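Local coordinates for protein endoglucanase A (Clostridium longisporum, PDB 6Q1I) that hydrolyses internal beta-1,4-glucosidic linkages in barley beta-glucan, lichenan and carboxymethylcellulose, also attacks xylan, and prefers the longer cellooligosaccharides, at residues Ser10-Ser13 against Ala14-Val18; Val93-Val96 against Lys97-Asp101; Leu138-Gln141 against Ile142-Phe146. All coordinates share one frame; numbering follows the deposited sequence. Where two conformers were deposited one is given.

Interaction 1 of 3, residues Ser10-Ser13 against Ala14-Val18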
loop_
_atom_site.group_PDB
_atom_site.type_symbol
_atom_site.label_atom_id
_atom_site.label_comp_id
_atom_site.label_asym_id
_atom_site.label_seq_id
_atom_site.Cartn_x
_atom_site.Cartn_y
_atom_site.Cartn_z
ATOM N N SER A 10 -15.158 -20.463 1.671
ATOM C CA SER A 10 -13.810 -20.760 1.205
ATOM C C SER A 10 -13.078 -19.499 0.765
ATOM O O SER A 10 -13.697 -18.508 0.406
ATOM C CB SER A 10 -13.874 -21.744 0.044
ATOM O OG SER A 10 -14.287 -23.011 0.508
ATOM N N MET A 11 -11.755 -19.536 0.790
ATOM C CA MET A 11 -10.934 -18.403 0.395
ATOM C C MET A 11 -10.205 -18.753 -0.894
ATOM O O MET A 11 -9.610 -19.833 -1.002
ATOM C CB MET A 11 -9.910 -18.081 1.486
ATOM C CG MET A 11 -10.495 -17.968 2.896
ATOM S SD MET A 11 -11.496 -16.495 3.148
ATOM C CE MET A 11 -10.219 -15.276 3.384
ATOM N N ARG A 12 -10.267 -17.853 -1.874
ATOM C CA ARG A 12 -9.503 -18.037 -3.100
ATOM C C ARG A 12 -8.011 -17.992 -2.800
ATOM O O ARG A 12 -7.566 -17.371 -1.831
ATOM C CB ARG A 12 -9.837 -16.932 -4.104
ATOM C CG ARG A 12 -11.115 -17.161 -4.907
ATOM C CD ARG A 12 -11.491 -15.926 -5.689
ATOM N NE ARG A 12 -11.918 -14.853 -4.803
ATOM C CZ ARG A 12 -12.306 -13.649 -5.210
ATOM N NH1 ARG A 12 -12.313 -13.345 -6.501
ATOM N NH2 ARG A 12 -12.683 -12.744 -4.322
ATOM N N SER A 13 -7.230 -18.655 -3.643
ATOM C CA SER A 13 -5.786 -18.543 -3.528
ATOM C C SER A 13 -5.340 -17.112 -3.815
ATOM O O SER A 13 -6.007 -16.347 -4.515
ATOM C CB SER A 13 -5.104 -19.463 -4.527
ATOM O OG SER A 13 -5.278 -18.961 -5.833
ATOM N N ALA A 14 -4.175 -16.759 -3.279
ATOM C CA ALA A 14 -3.651 -15.424 -3.520
ATOM C C ALA A 14 -3.490 -15.174 -5.009
ATOM O O ALA A 14 -3.755 -14.070 -5.490
ATOM C CB ALA A 14 -2.320 -15.252 -2.796
ATOM N N SER A 15 -3.062 -16.189 -5.759
ATOM C CA SER A 15 -2.868 -16.000 -7.193
ATOM C C SER A 15 -4.188 -15.693 -7.888
ATOM O O SER A 15 -4.237 -14.858 -8.800
ATOM C CB SER A 15 -2.196 -17.229 -7.802
ATOM O OG SER A 15 -0.887 -17.383 -7.285
ATOM N N GLU A 16 -5.273 -16.341 -7.467
ATOM C CA GLU A 16 -6.578 -16.063 -8.061
ATOM C C GLU A 16 -7.036 -14.644 -7.740
ATOM O O GLU A 16 -7.561 -13.933 -8.605
ATOM C CB GLU A 16 -7.611 -17.056 -7.521
ATOM C CG GLU A 16 -7.417 -18.519 -7.931
ATOM C CD GLU A 16 -8.380 -19.468 -7.204
ATOM O OE1 GLU A 16 -9.442 -19.788 -7.773
ATOM O OE2 GLU A 16 -8.093 -19.883 -6.057
ATOM N N ILE A 17 -6.861 -14.225 -6.488
ATOM C CA ILE A 17 -7.334 -12.911 -6.066
ATOM C C ILE A 17 -6.621 -11.811 -6.843
ATOM O O ILE A 17 -7.247 -10.849 -7.311
ATOM C CB ILE A 17 -7.159 -12.766 -4.542
ATOM C CG1 ILE A 17 -8.144 -13.690 -3.813
ATOM C CG2 ILE A 17 -7.332 -11.303 -4.102
ATOM C CD1 ILE A 17 -7.817 -13.938 -2.352
ATOM N N VAL A 18 -5.305 -11.938 -7.009
ATOM C CA VAL A 18 -4.549 -10.885 -7.682
ATOM C C VAL A 18 -5.040 -10.692 -9.114
ATOM O O VAL A 18 -5.003 -9.573 -9.646
ATOM C CB VAL A 18 -3.041 -11.203 -7.585
ATOM C CG1 VAL A 18 -2.222 -10.322 -8.481
ATOM C CG2 VAL A 18 -2.553 -11.050 -6.160
#
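Ser-13 and Glu-16 face each other across the first turn of helix 14-20 and form a capping box, a textbook way of beginning a helix. Ser-13 is the N-cap: its OG accepts the backbone N of Glu-16 at 3.1 Å. The exchange is returned by the glutamate, whose OE2 takes the backbone N of Ser-13 at 2.8 Å, an N-H...O angle of 160°. The same OE2 is also the acceptor for Ser-13 OG, 3.0 Å away and directed at the anti lone pair, so in the conformer given here, one of two, a single carboxylate oxygen is gripped by two donors of one residue. With OG between its own backbone N and carbonyl carbon (chi1 71°), the hydroxyl lies close to both Glu-16 N and OE2. Behind the box the regular helical bonding starts with Ile-17 N donating to Ser-13 O at 3.0 Å.

A second layer is apolar. Arg-12 CB rests against Ile-17 CG1 at 3.7 Å, and that same methylene lies over one face of the guanidinium, displaced toward its rim. The arginine chain bends at chi3, and its polar end is held elsewhere, by a salt bridge to Asp-151 and a hydrogen bond to the hydroxyl of Tyr-109. Ala-14 N, at the start of the helix, is taken by the side chain of Asn-228. Helix 14-20 precedes the first barrel strand, 23-27, and its buried side, through Ala-14 and Val-18, packs on Ile-230 of strand 229-234.

Interaction 2 of 3, residues Val93-Val96 against Lys97-Asp101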
loop_
_atom_site.group_PDB
_atom_site.type_symbol
_atom_site.label_atom_id
_atom_site.label_comp_id
_atom_site.label_asym_id
_atom_site.label_seq_id
_atom_site.Cartn_x
_atom_site.Cartn_y
_atom_site.Cartn_z
ATOM N N VAL A 93 -9.983 0.375 16.700
ATOM C CA VAL A 93 -10.331 -0.797 15.903
ATOM C C VAL A 93 -11.717 -0.632 15.292
ATOM O O VAL A 93 -11.937 -0.965 14.123
ATOM C CB VAL A 93 -10.225 -2.075 16.756
ATOM C CG1 VAL A 93 -10.716 -3.290 15.974
ATOM C CG2 VAL A 93 -8.800 -2.274 17.220
ATOM N N LYS A 94 -12.674 -0.125 16.074
ATOM C CA LYS A 94 -14.033 0.057 15.570
ATOM C C LYS A 94 -14.076 1.025 14.387
ATOM O O LYS A 94 -14.832 0.813 13.429
ATOM C CB LYS A 94 -14.926 0.551 16.711
ATOM C CG LYS A 94 -16.391 0.706 16.382
ATOM C CD LYS A 94 -17.208 1.045 17.631
ATOM C CE LYS A 94 -18.701 0.978 17.339
ATOM N NZ LYS A 94 -19.482 0.550 18.530
ATOM N N ARG A 95 -13.280 2.098 14.433
ATOM C CA ARG A 95 -13.282 3.055 13.326
ATOM C C ARG A 95 -12.630 2.463 12.080
ATOM O O ARG A 95 -13.149 2.620 10.968
ATOM C CB ARG A 95 -12.595 4.356 13.737
ATOM C CG ARG A 95 -12.509 5.384 12.609
ATOM C CD ARG A 95 -13.887 5.824 12.117
ATOM N NE ARG A 95 -13.761 6.707 10.966
ATOM C CZ ARG A 95 -14.708 6.924 10.063
ATOM N NH1 ARG A 95 -15.907 6.362 10.181
ATOM N NH2 ARG A 95 -14.438 7.712 9.033
ATOM N N VAL A 96 -11.497 1.777 12.238
ATOM C CA VAL A 96 -10.882 1.105 11.097
ATOM C C VAL A 96 -11.878 0.136 10.470
ATOM O O VAL A 96 -12.045 0.094 9.247
ATOM C CB VAL A 96 -9.577 0.398 11.507
ATOM C CG1 VAL A 96 -8.996 -0.357 10.324
ATOM C CG2 VAL A 96 -8.532 1.389 12.062
ATOM N N LYS A 97 -12.570 -0.643 11.313
ATOM C CA LYS A 97 -13.545 -1.605 10.812
ATOM C C LYS A 97 -14.668 -0.922 10.039
ATOM O O LYS A 97 -15.129 -1.445 9.020
ATOM C CB LYS A 97 -14.107 -2.429 11.973
ATOM C CG LYS A 97 -15.148 -3.437 11.553
ATOM C CD LYS A 97 -15.502 -4.405 12.662
ATOM C CE LYS A 97 -14.438 -5.485 12.799
ATOM N NZ LYS A 97 -14.856 -6.567 13.740
ATOM N N GLU A 98 -15.149 0.229 10.515
ATOM C CA GLU A 98 -16.217 0.916 9.795
ATOM C C GLU A 98 -15.762 1.342 8.399
ATOM O O GLU A 98 -16.518 1.212 7.426
ATOM C CB GLU A 98 -16.733 2.104 10.611
ATOM C CG GLU A 98 -17.918 2.859 9.966
ATOM C CD GLU A 98 -19.293 2.178 10.115
ATOM O OE1 GLU A 98 -19.385 1.056 10.639
ATOM O OE2 GLU A 98 -20.303 2.786 9.693
ATOM N N VAL A 99 -14.530 1.844 8.277
ATOM C CA VAL A 99 -14.027 2.248 6.965
ATOM C C VAL A 99 -13.812 1.029 6.071
ATOM O O VAL A 99 -14.162 1.045 4.885
ATOM C CB VAL A 99 -12.748 3.095 7.120
ATOM C CG1 VAL A 99 -12.133 3.396 5.769
ATOM C CG2 VAL A 99 -13.064 4.387 7.865
ATOM N N VAL A 100 -13.268 -0.055 6.631
ATOM C CA VAL A 100 -13.185 -1.310 5.887
ATOM C C VAL A 100 -14.571 -1.732 5.405
ATOM O O VAL A 100 -14.748 -2.132 4.248
ATOM C CB VAL A 100 -12.523 -2.399 6.751
ATOM C CG1 VAL A 100 -12.719 -3.799 6.123
ATOM C CG2 VAL A 100 -11.048 -2.108 6.957
ATOM N N ASP A 101 -15.583 -1.619 6.274
ATOM C CA ASP A 101 -16.938 -2.023 5.898
ATOM C C ASP A 101 -17.506 -1.173 4.752
ATOM O O ASP A 101 -18.235 -1.698 3.900
ATOM C CB ASP A 101 -17.874 -1.983 7.111
ATOM C CG ASP A 101 -17.680 -3.166 8.064
ATOM O OD1 ASP A 101 -17.161 -4.219 7.648
ATOM O OD2 ASP A 101 -18.071 -3.048 9.242
#
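Val-96, Lys-97 and Arg-95 are the residues most engaged where one turn of helix 90-105 meets the next, and each uses its place on the helix differently. This helix joins strands 71-74 and 109-113 of the barrel in a beta-alpha-beta unit, and its Val-99 and Val-100 pack on Ile-74. Val-96 belongs to the buried side. Its carbonyl O receives Val-100 N at 2.9 Å in a nearly straight bond (N-H...O angle 173°), while CG2 of Val-100 closes on the same oxygen at 3.3 Å. The two valine side chains meet more loosely, CG1 of Val-96 lying 4.3 Å from CG2 of Val-100.

Lys-97 sits over the preceding turn by its base: its N donates to Val-93 O at 2.9 Å, and its CB lies 3.4 Å from that oxygen. Beyond this the chain leads off, bending at chi3 (-79°), and NZ is bonded to Ala-145 O, with Phe-146 as a cation-pi partner.

Arg-95 leaves the helix with CG opposite its backbone N, then turns at chi2 (62°), a bend that carries the guanidinium along the helix toward the following turn. There CG2 of Val-99 stands over the centre of one guanidinium face, 3.7 Å from CZ. Glu-98 CG comes obliquely to NH1 at 4.0 Å, but the carboxylate itself does not reach the arginine. The guanidinium nitrogens find their acceptors elsewhere: NE in a salt bridge with Glu-48, NH2 on Thr-56 O, and NH1 in a weak bond to Tyr-102 OH.

Arg-95 and Lys-97 thus contribute aliphatic and flat-face packing and direct their polar ends to partners beyond the two turns, mostly outside the helix. A methyl over the guanidinium face leaves the in-plane N-H groups directed at their acceptors, consistent with electrostatics here tying the helix to its surroundings.

Interaction 3 of 3, residues Leu138-Gln141 against Ile142-Phe146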
loop_
_atom_site.group_PDB
_atom_site.type_symbol
_atom_site.label_atom_id
_atom_site.label_comp_id
_atom_site.label_asym_id
_atom_site.label_seq_id
_atom_site.Cartn_x
_atom_site.Cartn_y
_atom_site.Cartn_z
ATOM N N LEU A 138 0.359 -7.175 17.893
ATOM C CA LEU A 138 -0.416 -6.282 17.039
ATOM C C LEU A 138 -1.157 -7.064 15.957
ATOM O O LEU A 138 -2.372 -6.905 15.784
ATOM C CB LEU A 138 0.505 -5.228 16.424
ATOM C CG LEU A 138 -0.147 -4.304 15.389
ATOM C CD1 LEU A 138 -1.319 -3.524 15.986
ATOM C CD2 LEU A 138 0.886 -3.365 14.821
ATOM N N TRP A 139 -0.440 -7.919 15.213
ATOM C CA TRP A 139 -1.095 -8.669 14.144
ATOM C C TRP A 139 -2.095 -9.688 14.682
ATOM O O TRP A 139 -3.098 -9.971 14.018
ATOM C CB TRP A 139 -0.078 -9.289 13.170
ATOM C CG TRP A 139 0.143 -8.353 12.023
ATOM C CD1 TRP A 139 1.274 -7.640 11.733
ATOM C CD2 TRP A 139 -0.828 -7.992 11.035
ATOM N NE1 TRP A 139 1.055 -6.848 10.618
ATOM C CE2 TRP A 139 -0.228 -7.051 10.177
ATOM C CE3 TRP A 139 -2.154 -8.368 10.803
ATOM C CZ2 TRP A 139 -0.913 -6.484 9.097
ATOM C CZ3 TRP A 139 -2.831 -7.805 9.739
ATOM C CH2 TRP A 139 -2.210 -6.868 8.901
ATOM N N THR A 140 -1.857 -10.249 15.868
ATOM C CA THR A 140 -2.866 -11.118 16.466
ATOM C C THR A 140 -4.180 -10.369 16.626
ATOM O O THR A 140 -5.245 -10.877 16.264
ATOM C CB THR A 140 -2.381 -11.667 17.809
ATOM O OG1 THR A 140 -1.245 -12.505 17.585
ATOM C CG2 THR A 140 -3.453 -12.503 18.496
ATOM N N GLN A 141 -4.110 -9.137 17.144
ATOM C CA GLN A 141 -5.317 -8.365 17.420
ATOM C C GLN A 141 -6.002 -7.907 16.136
ATOM O O GLN A 141 -7.231 -7.966 16.035
ATOM C CB GLN A 141 -4.968 -7.177 18.313
ATOM C CG GLN A 141 -4.581 -7.588 19.726
ATOM C CD GLN A 141 -4.063 -6.428 20.528
ATOM O OE1 GLN A 141 -4.825 -5.563 20.955
ATOM N NE2 GLN A 141 -2.758 -6.388 20.729
ATOM N N ILE A 142 -5.235 -7.448 15.140
ATOM C CA ILE A 142 -5.855 -7.063 13.873
ATOM C C ILE A 142 -6.541 -8.275 13.259
ATOM O O ILE A 142 -7.685 -8.206 12.801
ATOM C CB ILE A 142 -4.819 -6.468 12.900
ATOM C CG1 ILE A 142 -4.137 -5.213 13.452
ATOM C CG2 ILE A 142 -5.480 -6.145 11.554
ATOM C CD1 ILE A 142 -2.898 -4.801 12.652
ATOM N N SER A 143 -5.833 -9.411 13.233
ATOM C CA SER A 143 -6.362 -10.628 12.621
ATOM C C SER A 143 -7.635 -11.090 13.306
ATOM O O SER A 143 -8.593 -11.509 12.653
ATOM C CB SER A 143 -5.321 -11.746 12.733
ATOM O OG SER A 143 -4.201 -11.463 11.938
ATOM N N GLU A 144 -7.644 -11.064 14.643
ATOM C CA GLU A 144 -8.831 -11.467 15.392
ATOM C C GLU A 144 -10.013 -10.567 15.062
ATOM O O GLU A 144 -11.138 -11.046 14.875
ATOM C CB GLU A 144 -8.539 -11.460 16.902
ATOM C CG GLU A 144 -7.701 -12.657 17.385
ATOM C CD GLU A 144 -7.242 -12.564 18.842
ATOM O OE1 GLU A 144 -7.348 -11.480 19.459
ATOM O OE2 GLU A 144 -6.758 -13.591 19.373
ATOM N N ALA A 145 -9.773 -9.259 14.959
ATOM C CA ALA A 145 -10.870 -8.330 14.702
ATOM C C ALA A 145 -11.503 -8.578 13.339
ATOM O O ALA A 145 -12.713 -8.394 13.179
ATOM C CB ALA A 145 -10.377 -6.886 14.800
ATOM N N PHE A 146 -10.713 -9.014 12.351
ATOM C CA PHE A 146 -11.171 -9.177 10.972
ATOM C C PHE A 146 -11.254 -10.640 10.540
ATOM O O PHE A 146 -11.412 -10.921 9.350
ATOM C CB PHE A 146 -10.303 -8.347 10.014
ATOM C CG PHE A 146 -10.476 -6.869 10.209
ATOM C CD1 PHE A 146 -11.524 -6.200 9.609
ATOM C CD2 PHE A 146 -9.619 -6.155 11.038
ATOM C CE1 PHE A 146 -11.707 -4.827 9.820
ATOM C CE2 PHE A 146 -9.794 -4.789 11.255
ATOM C CZ PHE A 146 -10.840 -4.126 10.641
#
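Ile-142 N donates to Leu-138 O at 3.0 Å, one of a run of i to i+4 backbone bonds that reaches Phe-146 N, where the chain leaves helix 128-145. Ile-142 is the central side chain. Its CD1 lies over the six-membered ring of Trp-139, 4.0 Å from the centroid and only 7° off the ring normal, a CH-pi contact, while its CG2 touches Trp-139 CZ3 at 3.6 Å. The other flank of CD1 meets Leu-138 CD1 at 3.9 Å, so the terminal methyl is wedged between ring and leucine.

Ser-143 OG, in the conformer given, stands beside its own backbone N (chi1 -68°) and turns back to donate to Trp-139 O at 2.8 Å. Ser-143 N reaches that oxygen from the opposite face of the carbonyl plane, giving it two donors; the hydroxyl also lies at the indole edge. On the outer side, Thr-140 and one conformer of Glu-144 run alongside each other.

Trp-139 packs on Ala-188 and Ile-192 of helix 175-194 and donates through NE1 to Thr-157 O, whereas Ile-142 faces Leu-112 of barrel strand 109-113.

How the interactions relate
The three local contacts belong to one TIM barrel, the catalytic domain of a longer enzyme. Interaction 1 sits at the N-terminal end of the barrel strands, where it starts a short helix; its chemistry is mostly polar, and it touches neither of the others. Interactions 2 and 3 lie on the outer helices, in mid-helix and near a helix end, within consecutive beta-alpha-beta units that share strand 109-113. They meet directly: besides the lysine bond, Val-93 CG1 packs on Ala-145 CB, and Val-100 on Phe-146. Interaction 3 has the most aromatic and apolar core, whereas interaction 2 combines a buried valine side with charged residues toward the surface. All three lie away from the probable catalytic positions.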